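Local coordinates for protein alkylpurine DNA glycosylase AlkC (Pseudomonas fluorescens, PDB 5VHV) that probably excises alkylated purine bases from damaged DNA as a base excision repair glycosylase that works without flipping the lesion out of the helix, at residues F118-F123 / Q129-V134. Numbering follows the deposited sequence.
Sequences FAIRHF and QRTLAV
Two consecutive helices of the helical DNA alkylation repair region, 119-126 and 128-138, pack against each other close to their connecting turn, and Thr131 is the residue of 129-134 that enters the junction, meeting Ile120 and Phe123. The backbones come nearest where the CA atoms of Phe123 and Thr131 lie 6.3 Å apart. Both branches of the threonine are used: the methyl chiefly meets Ile120 and also approaches Phe123 CB, while the hydroxyl faces Phe123. The methyl is anti to the backbone N and runs alongside the end of Ile120, CG2 to CD1 of that isoleucine at 3.6 Å, with Ile120 CG1 a little farther at 3.9 Å; the two side chains pass in antiparallel fashion, side by side rather than end on. Ile120 reaches this spot because its CG1 arm is extended away from its own backbone N (chi1 -168°), although its CB does not point at the opposing helix. On the hydroxyl side, Thr131 OG1 lies 3.4 Å from Phe123 CB and 3.3 Å from Phe123 O. The latter is a close approach without a bond, since OG1 is hydrogen-bonded to Asp127 O, one helical turn back. Phe123 thus offers its CB and carbonyl to the threonine, while the end of its side chain turns elsewhere; that side chain also touches Met104 of helix 100-110. From that same helix Phe100 packs on Thr131 and Leu107 on Ile120, which also touches Met135 and Trp138 farther along helix 128-138. An alanine at Thr131 would lose both CG2 and OG1, which would probably open a gap beside Ile120 CD1 and leave Asp127 O without this hydroxyl partner. With 140 Å² buried and all three touching residues inside the protein, the chemistry implies a small, mainly apolar joint whose one buried hydroxyl is satisfied locally, by the backbone preceding its own segment.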
# COMPACT_ATOMS: atom_id res chain seq x y z
N PHE A 118 1.61 -5.32 -11.36
CA PHE A 118 0.61 -6.38 -11.52
C PHE A 118 1.10 -7.47 -12.47
O PHE A 118 0.94 -8.67 -12.20
CB PHE A 118 -0.71 -5.78 -12.00
CG PHE A 118 -1.21 -4.70 -11.11
CD1 PHE A 118 -1.52 -4.99 -9.79
CD2 PHE A 118 -1.34 -3.40 -11.56
CE1 PHE A 118 -1.94 -4.00 -8.94
CE2 PHE A 118 -1.77 -2.40 -10.72
CZ PHE A 118 -2.07 -2.70 -9.40
N ALA A 119 1.69 -7.06 -13.59
CA ALA A 119 2.09 -8.02 -14.62
C ALA A 119 3.17 -8.97 -14.11
O ALA A 119 3.15 -10.16 -14.41
CB ALA A 119 2.56 -7.25 -15.86
N ILE A 120 4.13 -8.46 -13.33
CA ILE A 120 5.24 -9.31 -12.93
C ILE A 120 4.76 -10.44 -12.03
O ILE A 120 5.37 -11.51 -11.99
CB ILE A 120 6.34 -8.48 -12.25
CG1 ILE A 120 7.64 -9.29 -12.09
CG2 ILE A 120 5.89 -7.96 -10.87
CD1 ILE A 120 8.34 -9.58 -13.41
N ARG A 121 3.62 -10.25 -11.35
CA ARG A 121 3.13 -11.27 -10.43
C ARG A 121 2.62 -12.51 -11.16
O ARG A 121 2.69 -13.61 -10.61
CB ARG A 121 2.05 -10.66 -9.52
CG ARG A 121 2.65 -9.56 -8.63
CD ARG A 121 1.60 -8.82 -7.82
NE ARG A 121 1.09 -9.49 -6.61
CZ ARG A 121 1.75 -9.54 -5.46
NH1 ARG A 121 2.98 -9.05 -5.37
NH2 ARG A 121 1.18 -10.08 -4.37
N HIS A 122 2.14 -12.36 -12.40
CA HIS A 122 1.78 -13.55 -13.17
C HIS A 122 3.00 -14.39 -13.46
O HIS A 122 2.93 -15.63 -13.46
CB HIS A 122 1.08 -13.15 -14.47
CG HIS A 122 -0.23 -12.45 -14.24
ND1 HIS A 122 -1.39 -13.13 -13.94
CD2 HIS A 122 -0.53 -11.14 -14.18
CE1 HIS A 122 -2.37 -12.26 -13.75
NE2 HIS A 122 -1.87 -11.04 -13.88
N PHE A 123 4.14 -13.74 -13.70
CA PHE A 123 5.38 -14.47 -13.95
C PHE A 123 5.91 -15.07 -12.65
O PHE A 123 6.40 -16.20 -12.64
CB PHE A 123 6.42 -13.56 -14.60
CG PHE A 123 6.11 -13.19 -16.04
CD1 PHE A 123 6.53 -13.99 -17.10
CD2 PHE A 123 5.41 -12.04 -16.32
CE1 PHE A 123 6.26 -13.63 -18.42
CE2 PHE A 123 5.13 -11.67 -17.64
CZ PHE A 123 5.55 -12.47 -18.69
N GLN A 129 11.13 -19.01 -9.75
CA GLN A 129 12.58 -18.90 -9.58
C GLN A 129 13.20 -18.09 -10.72
O GLN A 129 14.07 -17.23 -10.48
CB GLN A 129 13.22 -20.30 -9.49
CG GLN A 129 14.54 -20.37 -8.74
CD GLN A 129 14.40 -20.03 -7.24
OE1 GLN A 129 13.57 -20.60 -6.53
NE2 GLN A 129 15.19 -19.09 -6.79
N ARG A 130 12.73 -18.31 -11.95
CA ARG A 130 13.26 -17.58 -13.10
C ARG A 130 13.02 -16.08 -12.94
O ARG A 130 13.90 -15.27 -13.24
CB ARG A 130 12.62 -18.08 -14.39
CG ARG A 130 13.54 -17.95 -15.61
CD ARG A 130 12.84 -18.41 -16.89
NE ARG A 130 13.78 -18.41 -18.01
CZ ARG A 130 13.47 -18.76 -19.26
NH1 ARG A 130 12.22 -19.15 -19.57
NH2 ARG A 130 14.40 -18.69 -20.20
N THR A 131 11.83 -15.71 -12.48
CA THR A 131 11.45 -14.31 -12.36
C THR A 131 12.13 -13.67 -11.15
O THR A 131 12.56 -12.50 -11.21
CB THR A 131 9.93 -14.19 -12.26
OG1 THR A 131 9.31 -14.89 -13.36
CG2 THR A 131 9.48 -12.75 -12.28
N LEU A 132 12.27 -14.43 -10.06
CA LEU A 132 12.99 -13.91 -8.89
C LEU A 132 14.40 -13.46 -9.27
O LEU A 132 14.86 -12.40 -8.83
CB LEU A 132 13.04 -14.97 -7.78
CG LEU A 132 13.85 -14.59 -6.53
CD1 LEU A 132 13.22 -13.41 -5.79
CD2 LEU A 132 13.95 -15.77 -5.60
N ALA A 133 15.08 -14.24 -10.11
CA ALA A 133 16.44 -13.88 -10.50
C ALA A 133 16.46 -12.55 -11.24
O ALA A 133 17.35 -11.71 -11.03
CB ALA A 133 17.06 -14.97 -11.38
N VAL A 134 15.46 -12.32 -12.08
CA VAL A 134 15.35 -11.05 -12.79
C VAL A 134 15.13 -9.91 -11.81
O VAL A 134 15.76 -8.85 -11.91
CB VAL A 134 14.22 -11.13 -13.81
CG1 VAL A 134 13.90 -9.75 -14.39
CG2 VAL A 134 14.59 -12.13 -14.88